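Local coordinates for protein 4-amino-4-deoxy-L-arabinose transferase or related glycosyltransferases of PMT family (Cupriavidus metallidurans, PDB 5EZM) that probably transfers 4-amino-4-deoxy-L-arabinose from an undecaprenyl-phosphate carrier to lipid A, as a zinc-binding membrane glycosyltransferase of the GT-C fold, at residues 368-379 against 431-442; 416-427 against 441-450. All coordinates share one frame; numbering follows the deposited sequence.

Interaction 1 (368-379 against 431-442). With MPG ([(Z)-octadec-9-enyl] (2R)-2,3-bis(oxidanyl)propanoate), chain I.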
loop_
_atom_site.group_PDB
_atom_site.type_symbol
_atom_site.label_atom_id
_atom_site.label_comp_id
_atom_site.label_asym_id
_atom_site.label_seq_id
_atom_site.Cartn_x
_atom_site.Cartn_y
_atom_site.Cartn_z
ATOM N N SER A 368 5.731 -33.417 -2.171
ATOM C CA SER A 368 4.919 -34.565 -2.542
ATOM C C SER A 368 3.466 -34.303 -2.160
ATOM O O SER A 368 3.159 -33.332 -1.465
ATOM C CB SER A 368 5.454 -35.815 -1.852
ATOM O OG SER A 368 5.403 -35.666 -0.445
ATOM N N PRO A 369 2.533 -35.143 -2.626
ATOM C CA PRO A 369 1.136 -34.975 -2.187
ATOM C C PRO A 369 0.946 -35.059 -0.681
ATOM O O PRO A 369 0.136 -34.303 -0.127
ATOM C CB PRO A 369 0.411 -36.110 -2.922
ATOM C CG PRO A 369 1.195 -36.282 -4.171
ATOM C CD PRO A 369 2.634 -36.047 -3.785
ATOM N N ARG A 370 1.674 -35.945 0.003
ATOM C CA ARG A 370 1.470 -36.098 1.441
ATOM C C ARG A 370 1.920 -34.855 2.205
ATOM O O ARG A 370 1.280 -34.458 3.189
ATOM C CB ARG A 370 2.204 -37.340 1.947
ATOM C CG ARG A 370 1.900 -37.689 3.397
ATOM C CD ARG A 370 2.549 -38.999 3.793
ATOM N NE ARG A 370 2.301 -39.344 5.190
ATOM C CZ ARG A 370 1.240 -40.023 5.619
ATOM N NH1 ARG A 370 0.317 -40.428 4.758
ATOM N NH2 ARG A 370 1.102 -40.295 6.909
ATOM N N SER A 371 3.016 -34.228 1.766
ATOM C CA SER A 371 3.502 -33.019 2.428
ATOM C C SER A 371 2.495 -31.886 2.297
ATOM O O SER A 371 2.169 -31.199 3.278
ATOM C CB SER A 371 4.853 -32.606 1.842
ATOM O OG SER A 371 5.859 -33.562 2.128
ATOM N N TRP A 372 1.985 -31.673 1.082
ATOM C CA TRP A 372 0.947 -30.670 0.912
ATOM C C TRP A 372 -0.291 -31.024 1.722
ATOM O O TRP A 372 -0.985 -30.127 2.215
ATOM C CB TRP A 372 0.591 -30.497 -0.563
ATOM C CG TRP A 372 -0.460 -29.455 -0.744
ATOM C CD1 TRP A 372 -1.706 -29.624 -1.271
ATOM C CD2 TRP A 372 -0.374 -28.084 -0.347
ATOM N NE1 TRP A 372 -2.396 -28.435 -1.245
ATOM C CE2 TRP A 372 -1.600 -27.475 -0.680
ATOM C CE3 TRP A 372 0.627 -27.307 0.248
ATOM C CZ2 TRP A 372 -1.852 -26.128 -0.438
ATOM C CZ3 TRP A 372 0.373 -25.971 0.491
ATOM C CH2 TRP A 372 -0.854 -25.394 0.146
ATOM N N GLY A 373 -0.581 -32.319 1.875
ATOM C CA GLY A 373 -1.637 -32.719 2.791
ATOM C C GLY A 373 -1.390 -32.213 4.201
ATOM O O GLY A 373 -2.294 -31.673 4.847
ATOM N N LYS A 374 -0.156 -32.379 4.692
ATOM C CA LYS A 374 0.217 -31.821 5.990
ATOM C C LYS A 374 -0.098 -30.332 6.053
ATOM O O LYS A 374 -0.724 -29.851 7.009
ATOM C CB LYS A 374 1.705 -32.053 6.261
ATOM C CG LYS A 374 2.155 -33.506 6.283
ATOM C CD LYS A 374 3.669 -33.585 6.424
ATOM C CE LYS A 374 4.133 -34.990 6.766
ATOM N NZ LYS A 374 3.648 -35.997 5.787
ATOM N N GLN A 375 0.327 -29.586 5.028
ATOM C CA GLN A 375 0.056 -28.151 5.011
ATOM C C GLN A 375 -1.441 -27.866 5.081
ATOM O O GLN A 375 -1.876 -26.981 5.827
ATOM C CB GLN A 375 0.668 -27.512 3.765
ATOM C CG GLN A 375 2.183 -27.519 3.755
ATOM C CD GLN A 375 2.771 -26.782 4.942
ATOM O OE1 GLN A 375 2.192 -25.812 5.432
ATOM N NE2 GLN A 375 3.924 -27.241 5.413
ATOM N N LEU A 376 -2.245 -28.613 4.319
ATOM C CA LEU A 376 -3.691 -28.406 4.331
ATOM C C LEU A 376 -4.275 -28.671 5.710
ATOM O O LEU A 376 -5.210 -27.984 6.137
ATOM C CB LEU A 376 -4.365 -29.303 3.294
ATOM C CG LEU A 376 -4.199 -28.909 1.832
ATOM C CD1 LEU A 376 -4.854 -29.940 0.923
ATOM C CD2 LEU A 376 -4.799 -27.539 1.617
ATOM N N ILE A 377 -3.750 -29.675 6.415
ATOM C CA ILE A 377 -4.231 -29.958 7.765
ATOM C C ILE A 377 -3.921 -28.788 8.689
ATOM O O ILE A 377 -4.803 -28.277 9.394
ATOM C CB ILE A 377 -3.620 -31.267 8.292
ATOM C CG1 ILE A 377 -4.136 -32.458 7.483
ATOM C CG2 ILE A 377 -3.937 -31.433 9.770
ATOM C CD1 ILE A 377 -3.539 -33.778 7.901
ATOM N N GLY A 378 -2.662 -28.343 8.696
ATOM C CA GLY A 378 -2.298 -27.222 9.548
ATOM C C GLY A 378 -3.129 -25.983 9.267
ATOM O O GLY A 378 -3.660 -25.349 10.187
ATOM N N MET A 379 -3.262 -25.627 7.985
ATOM C CA MET A 379 -3.997 -24.416 7.640
ATOM C C MET A 379 -5.484 -24.555 7.932
ATOM O O MET A 379 -6.143 -23.565 8.268
ATOM C CB MET A 379 -3.776 -24.051 6.174
ATOM C CG MET A 379 -4.236 -22.643 5.844
ATOM S SD MET A 379 -3.499 -21.434 6.963
ATOM C CE MET A 379 -4.445 -19.968 6.560
ATOM N N LEU A 431 -6.573 -33.063 -4.177
ATOM C CA LEU A 431 -5.204 -33.537 -3.999
ATOM C C LEU A 431 -4.937 -34.816 -4.783
ATOM O O LEU A 431 -3.802 -35.057 -5.208
ATOM C CB LEU A 431 -4.908 -33.750 -2.513
ATOM C CG LEU A 431 -3.478 -34.154 -2.140
ATOM C CD1 LEU A 431 -2.462 -33.253 -2.829
ATOM C CD2 LEU A 431 -3.286 -34.116 -0.633
ATOM N N ARG A 432 -5.965 -35.642 -4.997
ATOM C CA ARG A 432 -5.783 -36.871 -5.763
ATOM C C ARG A 432 -5.336 -36.604 -7.194
ATOM O O ARG A 432 -4.742 -37.487 -7.820
ATOM C CB ARG A 432 -7.080 -37.682 -5.773
ATOM N N ARG A 433 -5.600 -35.412 -7.723
ATOM C CA ARG A 433 -5.252 -35.068 -9.095
ATOM C C ARG A 433 -3.893 -34.382 -9.210
ATOM O O ARG A 433 -3.521 -33.954 -10.309
ATOM C CB ARG A 433 -6.339 -34.173 -9.702
ATOM N N GLY A 434 -3.150 -34.269 -8.114
ATOM C CA GLY A 434 -1.841 -33.645 -8.154
ATOM C C GLY A 434 -1.666 -32.537 -7.136
ATOM O O GLY A 434 -2.646 -32.019 -6.591
ATOM N N VAL A 435 -0.414 -32.161 -6.873
ATOM C CA VAL A 435 -0.152 -31.109 -5.897
ATOM C C VAL A 435 -0.534 -29.747 -6.459
ATOM O O VAL A 435 -1.141 -28.924 -5.765
ATOM C CB VAL A 435 1.322 -31.148 -5.450
ATOM C CG1 VAL A 435 1.667 -29.912 -4.643
ATOM C CG2 VAL A 435 1.593 -32.400 -4.638
ATOM N N LEU A 436 -0.199 -29.490 -7.726
ATOM C CA LEU A 436 -0.449 -28.172 -8.308
ATOM C C LEU A 436 -1.923 -27.784 -8.323
ATOM O O LEU A 436 -2.238 -26.648 -7.926
ATOM C CB LEU A 436 0.161 -28.104 -9.713
ATOM C CG LEU A 436 -0.100 -26.818 -10.500
ATOM C CD1 LEU A 436 0.296 -25.589 -9.697
ATOM C CD2 LEU A 436 0.644 -26.854 -11.823
ATOM N N PRO A 437 -2.867 -28.631 -8.761
ATOM C CA PRO A 437 -4.279 -28.212 -8.685
ATOM C C PRO A 437 -4.752 -27.967 -7.261
ATOM O O PRO A 437 -5.482 -26.998 -7.011
ATOM C CB PRO A 437 -5.027 -29.379 -9.347
ATOM C CG PRO A 437 -4.113 -30.544 -9.206
ATOM C CD PRO A 437 -2.737 -29.971 -9.361
ATOM N N SER A 438 -4.341 -28.817 -6.317
ATOM C CA SER A 438 -4.714 -28.620 -4.919
ATOM C C SER A 438 -4.206 -27.279 -4.400
ATOM O O SER A 438 -4.945 -26.532 -3.745
ATOM C CB SER A 438 -4.171 -29.773 -4.072
ATOM O OG SER A 438 -4.636 -29.701 -2.737
ATOM N N VAL A 439 -2.946 -26.951 -4.696
ATOM C CA VAL A 439 -2.377 -25.682 -4.251
ATOM C C VAL A 439 -3.080 -24.513 -4.931
ATOM O O VAL A 439 -3.271 -23.454 -4.324
ATOM C CB VAL A 439 -0.856 -25.659 -4.504
ATOM C CG1 VAL A 439 -0.264 -24.322 -4.108
ATOM C CG2 VAL A 439 -0.174 -26.767 -3.729
ATOM N N ALA A 440 -3.484 -24.684 -6.192
ATOM C CA ALA A 440 -4.178 -23.612 -6.903
ATOM C C ALA A 440 -5.534 -23.318 -6.272
ATOM O O ALA A 440 -5.872 -22.156 -6.010
ATOM C CB ALA A 440 -4.341 -23.981 -8.378
ATOM N N VAL A 441 -6.326 -24.364 -6.019
ATOM C CA VAL A 441 -7.631 -24.178 -5.392
ATOM C C VAL A 441 -7.475 -23.613 -3.984
ATOM O O VAL A 441 -8.226 -22.721 -3.569
ATOM C CB VAL A 441 -8.404 -25.509 -5.386
ATOM C CG1 VAL A 441 -9.708 -25.356 -4.641
ATOM C CG2 VAL A 441 -8.653 -25.980 -6.811
ATOM N N TYR A 442 -6.496 -24.121 -3.233
ATOM C CA TYR A 442 -6.245 -23.633 -1.880
ATOM C C TYR A 442 -5.890 -22.148 -1.884
ATOM O O TYR A 442 -6.442 -21.360 -1.105
ATOM C CB TYR A 442 -5.133 -24.474 -1.252
ATOM C CG TYR A 442 -4.426 -23.881 -0.056
ATOM C CD1 TYR A 442 -4.868 -24.139 1.233
ATOM C CD2 TYR A 442 -3.289 -23.097 -0.214
ATOM C CE1 TYR A 442 -4.212 -23.617 2.330
ATOM C CE2 TYR A 442 -2.626 -22.570 0.874
ATOM C CZ TYR A 442 -3.093 -22.833 2.145
ATOM O OH TYR A 442 -2.437 -22.311 3.234
HETATM C C2 MPG I . 1.155 -25.068 10.529
HETATM C C3 MPG I . 1.315 -26.246 9.577
HETATM C C4 MPG I . 2.592 -27.027 9.837
HETATM C C5 MPG I . 2.847 -28.092 8.760
HETATM C C6 MPG I . 4.242 -28.719 8.894
HETATM C C7 MPG I . 4.526 -29.751 7.788
HETATM C C8 MPG I . 5.972 -30.300 7.853
HETATM C C1 MPG I . 0.029 -24.127 10.092
#

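Interaction 2 (416-427 against 441-450)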
loop_
_atom_site.group_PDB
_atom_site.type_symbol
_atom_site.label_atom_id
_atom_site.label_comp_id
_atom_site.label_asym_id
_atom_site.label_seq_id
_atom_site.Cartn_x
_atom_site.Cartn_y
_atom_site.Cartn_z
ATOM N N ALA A 416 -15.052 -14.896 6.119
ATOM C CA ALA A 416 -13.737 -15.026 5.494
ATOM C C ALA A 416 -13.073 -16.345 5.878
ATOM O O ALA A 416 -12.597 -17.094 5.013
ATOM C CB ALA A 416 -12.854 -13.837 5.878
ATOM N N PHE A 417 -13.038 -16.658 7.175
ATOM C CA PHE A 417 -12.442 -17.932 7.564
ATOM C C PHE A 417 -13.260 -19.111 7.052
ATOM O O PHE A 417 -12.704 -20.190 6.808
ATOM C CB PHE A 417 -12.269 -18.000 9.081
ATOM C CG PHE A 417 -11.110 -17.188 9.589
ATOM C CD1 PHE A 417 -9.810 -17.555 9.284
ATOM C CD2 PHE A 417 -11.321 -16.057 10.360
ATOM C CE1 PHE A 417 -8.740 -16.810 9.742
ATOM C CE2 PHE A 417 -10.254 -15.306 10.822
ATOM C CZ PHE A 417 -8.961 -15.683 10.513
ATOM N N VAL A 418 -14.568 -18.927 6.856
ATOM C CA VAL A 418 -15.386 -20.015 6.330
ATOM C C VAL A 418 -15.012 -20.311 4.880
ATOM O O VAL A 418 -14.847 -21.473 4.495
ATOM C CB VAL A 418 -16.885 -19.699 6.483
ATOM C CG1 VAL A 418 -17.717 -20.618 5.601
ATOM C CG2 VAL A 418 -17.307 -19.869 7.932
ATOM N N VAL A 419 -14.861 -19.270 4.055
ATOM C CA VAL A 419 -14.482 -19.522 2.667
ATOM C C VAL A 419 -13.056 -20.059 2.597
ATOM O O VAL A 419 -12.741 -20.885 1.727
ATOM C CB VAL A 419 -14.681 -18.262 1.792
ATOM C CG1 VAL A 419 -13.981 -17.071 2.373
ATOM C CG2 VAL A 419 -14.197 -18.501 0.368
ATOM N N MET A 420 -12.182 -19.639 3.518
ATOM C CA MET A 420 -10.873 -20.281 3.617
ATOM C C MET A 420 -11.020 -21.780 3.858
ATOM O O MET A 420 -10.373 -22.597 3.189
ATOM C CB MET A 420 -10.046 -19.647 4.733
ATOM C CG MET A 420 -9.587 -18.233 4.454
ATOM S SD MET A 420 -8.592 -17.581 5.808
ATOM C CE MET A 420 -8.597 -15.834 5.411
ATOM N N LEU A 421 -11.875 -22.160 4.811
ATOM C CA LEU A 421 -12.072 -23.576 5.105
ATOM C C LEU A 421 -12.639 -24.321 3.904
ATOM O O LEU A 421 -12.237 -25.456 3.622
ATOM C CB LEU A 421 -12.989 -23.739 6.316
ATOM C CG LEU A 421 -12.366 -23.403 7.668
ATOM C CD1 LEU A 421 -13.398 -23.526 8.779
ATOM C CD2 LEU A 421 -11.177 -24.311 7.932
ATOM N N LEU A 422 -13.579 -23.704 3.186
ATOM C CA LEU A 422 -14.121 -24.329 1.984
ATOM C C LEU A 422 -13.018 -24.594 0.970
ATOM O O LEU A 422 -12.864 -25.721 0.486
ATOM C CB LEU A 422 -15.213 -23.448 1.377
ATOM C CG LEU A 422 -16.490 -23.287 2.205
ATOM C CD1 LEU A 422 -17.447 -22.308 1.544
ATOM C CD2 LEU A 422 -17.161 -24.634 2.418
ATOM N N GLY A 423 -12.227 -23.563 0.653
ATOM C CA GLY A 423 -11.120 -23.747 -0.270
ATOM C C GLY A 423 -10.162 -24.841 0.167
ATOM O O GLY A 423 -9.677 -25.619 -0.658
ATOM N N ILE A 424 -9.884 -24.920 1.471
ATOM C CA ILE A 424 -9.013 -25.978 1.979
ATOM C C ILE A 424 -9.642 -27.345 1.740
ATOM O O ILE A 424 -8.965 -28.296 1.325
ATOM C CB ILE A 424 -8.711 -25.744 3.472
ATOM C CG1 ILE A 424 -7.844 -24.499 3.652
ATOM C CG2 ILE A 424 -8.045 -26.972 4.097
ATOM C CD1 ILE A 424 -7.570 -24.170 5.095
ATOM N N ALA A 425 -10.950 -27.459 1.984
ATOM C CA ALA A 425 -11.636 -28.737 1.825
ATOM C C ALA A 425 -11.624 -29.195 0.371
ATOM O O ALA A 425 -11.266 -30.341 0.071
ATOM C CB ALA A 425 -13.068 -28.627 2.347
ATOM N N VAL A 426 -12.012 -28.310 -0.550
ATOM C CA VAL A 426 -12.025 -28.706 -1.955
ATOM C C VAL A 426 -10.604 -28.944 -2.461
ATOM O O VAL A 426 -10.385 -29.794 -3.335
ATOM C CB VAL A 426 -12.785 -27.668 -2.806
ATOM C CG1 VAL A 426 -12.303 -26.275 -2.512
ATOM C CG2 VAL A 426 -12.644 -27.976 -4.286
ATOM N N ALA A 427 -9.614 -28.237 -1.910
ATOM C CA ALA A 427 -8.226 -28.530 -2.259
ATOM C C ALA A 427 -7.841 -29.939 -1.828
ATOM O O ALA A 427 -7.168 -30.666 -2.572
ATOM C CB ALA A 427 -7.291 -27.501 -1.626
ATOM N N VAL A 441 -6.326 -24.364 -6.019
ATOM C CA VAL A 441 -7.631 -24.178 -5.392
ATOM C C VAL A 441 -7.475 -23.613 -3.984
ATOM O O VAL A 441 -8.226 -22.721 -3.569
ATOM C CB VAL A 441 -8.404 -25.509 -5.386
ATOM C CG1 VAL A 441 -9.708 -25.356 -4.641
ATOM C CG2 VAL A 441 -8.653 -25.980 -6.811
ATOM N N TYR A 442 -6.496 -24.121 -3.233
ATOM C CA TYR A 442 -6.245 -23.633 -1.880
ATOM C C TYR A 442 -5.890 -22.148 -1.884
ATOM O O TYR A 442 -6.442 -21.360 -1.105
ATOM C CB TYR A 442 -5.133 -24.474 -1.252
ATOM C CG TYR A 442 -4.426 -23.881 -0.056
ATOM C CD1 TYR A 442 -4.868 -24.139 1.233
ATOM C CD2 TYR A 442 -3.289 -23.097 -0.214
ATOM C CE1 TYR A 442 -4.212 -23.617 2.330
ATOM C CE2 TYR A 442 -2.626 -22.570 0.874
ATOM C CZ TYR A 442 -3.093 -22.833 2.145
ATOM O OH TYR A 442 -2.437 -22.311 3.234
ATOM N N ALA A 443 -4.977 -21.745 -2.771
ATOM C CA ALA A 443 -4.588 -20.341 -2.858
ATOM C C ALA A 443 -5.759 -19.465 -3.285
ATOM O O ALA A 443 -5.904 -18.337 -2.801
ATOM C CB ALA A 443 -3.420 -20.177 -3.828
ATOM N N MET A 444 -6.598 -19.960 -4.202
ATOM C CA MET A 444 -7.790 -19.207 -4.582
ATOM C C MET A 444 -8.728 -19.026 -3.393
ATOM O O MET A 444 -9.280 -17.936 -3.182
ATOM C CB MET A 444 -8.510 -19.906 -5.733
ATOM C CG MET A 444 -9.863 -19.308 -6.076
ATOM S SD MET A 444 -9.762 -17.617 -6.694
ATOM C CE MET A 444 -9.025 -17.872 -8.307
ATOM N N GLY A 445 -8.913 -20.082 -2.598
ATOM C CA GLY A 445 -9.739 -19.960 -1.409
ATOM C C GLY A 445 -9.184 -18.957 -0.418
ATOM O O GLY A 445 -9.927 -18.150 0.144
ATOM N N MET A 446 -7.867 -18.988 -0.197
ATOM C CA MET A 446 -7.240 -18.023 0.701
ATOM C C MET A 446 -7.422 -16.602 0.190
ATOM O O MET A 446 -7.787 -15.698 0.949
ATOM C CB MET A 446 -5.755 -18.347 0.864
ATOM C CG MET A 446 -5.492 -19.584 1.685
ATOM S SD MET A 446 -6.092 -19.361 3.364
ATOM C CE MET A 446 -6.669 -21.012 3.719
ATOM N N TYR A 447 -7.173 -16.389 -1.105
ATOM C CA TYR A 447 -7.271 -15.049 -1.673
ATOM C C TYR A 447 -8.688 -14.505 -1.552
ATOM O O TYR A 447 -8.891 -13.357 -1.138
ATOM C CB TYR A 447 -6.821 -15.071 -3.133
ATOM C CG TYR A 447 -7.211 -13.836 -3.910
ATOM C CD1 TYR A 447 -6.652 -12.602 -3.613
ATOM C CD2 TYR A 447 -8.131 -13.908 -4.946
ATOM C CE1 TYR A 447 -7.003 -11.474 -4.320
ATOM C CE2 TYR A 447 -8.484 -12.785 -5.662
ATOM C CZ TYR A 447 -7.918 -11.572 -5.344
ATOM O OH TYR A 447 -8.270 -10.448 -6.053
ATOM N N LEU A 448 -9.686 -15.319 -1.907
ATOM C CA LEU A 448 -11.068 -14.888 -1.730
ATOM C C LEU A 448 -11.373 -14.626 -0.260
ATOM O O LEU A 448 -12.114 -13.694 0.072
ATOM C CB LEU A 448 -12.025 -15.932 -2.305
ATOM C CG LEU A 448 -11.955 -16.172 -3.816
ATOM C CD1 LEU A 448 -12.971 -17.221 -4.245
ATOM C CD2 LEU A 448 -12.155 -14.879 -4.587
ATOM N N GLY A 449 -10.798 -15.428 0.635
ATOM C CA GLY A 449 -11.001 -15.258 2.059
ATOM C C GLY A 449 -10.513 -13.921 2.572
ATOM O O GLY A 449 -11.284 -13.144 3.146
ATOM N N PHE A 450 -9.228 -13.634 2.361
ATOM C CA PHE A 450 -8.687 -12.359 2.813
ATOM C C PHE A 450 -9.316 -11.189 2.069
ATOM O O PHE A 450 -9.410 -10.087 2.623
ATOM C CB PHE A 450 -7.168 -12.352 2.663
ATOM C CG PHE A 450 -6.468 -13.237 3.653
ATOM C CD1 PHE A 450 -6.325 -12.840 4.973
ATOM C CD2 PHE A 450 -5.966 -14.468 3.270
ATOM C CE1 PHE A 450 -5.689 -13.651 5.890
ATOM C CE2 PHE A 450 -5.329 -15.282 4.186
ATOM C CZ PHE A 450 -5.191 -14.871 5.498
#

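Interaction 1 (368-379 against 431-442)
P369 and V435 touch where helices 369-379 and 435-442 begin, and from there the two run nearly parallel, at 18°, with axes 10.3 Å apart at closest approach. W372 bridges this wide spacing. Its CG lies anti to the backbone N (chi1 -179°), which sends the indole across to the other helix as a knob among V435, S438, V439 and Y442. V439 CG2 sits over one indole face, 3.6 Å from the centroid of the W372 five-membered ring, a CH-pi contact. L376 CG lies against the opposite face, toward the rim, and L376 CD2 packs against Y442 CD1. The CZ2-CH2 edge of W372 meets the face of Y442 in a T-shaped pair, with centroids 4.8 Å apart and planes at 89°. At the indole edge, W372 NE1 gives S438 OG a weak, bent hydrogen bond of 3.0 Å. In one of its two conformers, M379 puts CG at the edge of the Y442 ring. Just ahead of the second helix, L431 puts CD2 against P369 O. Both helices lead into predicted transmembrane segments. An MPG lipid runs along helix 369-379, with C7 3.5 Å from Q375 NE2 and C3 beside G378 CA. The contact is mainly apolar and aromatic: its indole N-H is held weakly, and the hydroxyls of S438 and Y442 are satisfied from outside, by A427 O and P298 O respectively.

Interaction 2 (416-427 against 441-450)
A416 places its CB against G449 O, 3.2 Å away, partway along an antiparallel helix pair. V419 comes next along helix 416-427. Its CG1 rests on G449 CA at 3.5 Å, while CG2 reaches L448 CB. M420 follows. With chi2 at -179° its chain runs straight out, which carries CE over to F450, and the side chain fits as a knob among G445, M446, G449 and F450. M420 CE stands over the centre of the F450 ring, 3.4 Å from its centroid and 6° off the ring normal. This is a CH-pi contact; M420 SD lies farther off above the same ring, a Met-aromatic contact. M446 crosses M420 at about a right angle, with the two SD atoms 3.9 Å apart. G423 then meets G445 backbone to backbone, CA to CA at 4.2 Å. G445 and G449 are four residues apart on one helix, a GxxxG spacing that is well known in membrane helix pairs. Here both glycines face helix 416-427, and the axes approach to 7.7 Å at 175°. Both helices lie in predicted transmembrane segments and form a hairpin in the membrane domain. I424 comes next: its CD1 meets M446 CE at 3.6 Å, and its CG1 lies at the edge of the Y442 ring. V426 CG1 packs on V441 CG1, the two side chains crossing at about a right angle. Last, A427 CB touches Y442 CB at 3.7 Å.

Helix 435-456 carries one side of both contacts, whose centres lie 13 Å apart. Y442 joins them: helix 369-389 packs on it in interaction 1 and helix 403-430 in interaction 2. The two meet directly as well. The hydrogen bond from S438 OG to A427 O, 2.7 Å long, ties them together, and M379 O is 3.5 Å from I424 CD1. The three helices therefore form one packed group in the membrane domain, away from the zinc site of E87, H268 and H270. MPG lipid lies at its surface. One molecule runs along K374, Q375 and G378, another touches P437 and A440, and F450 lines a further MPG pocket.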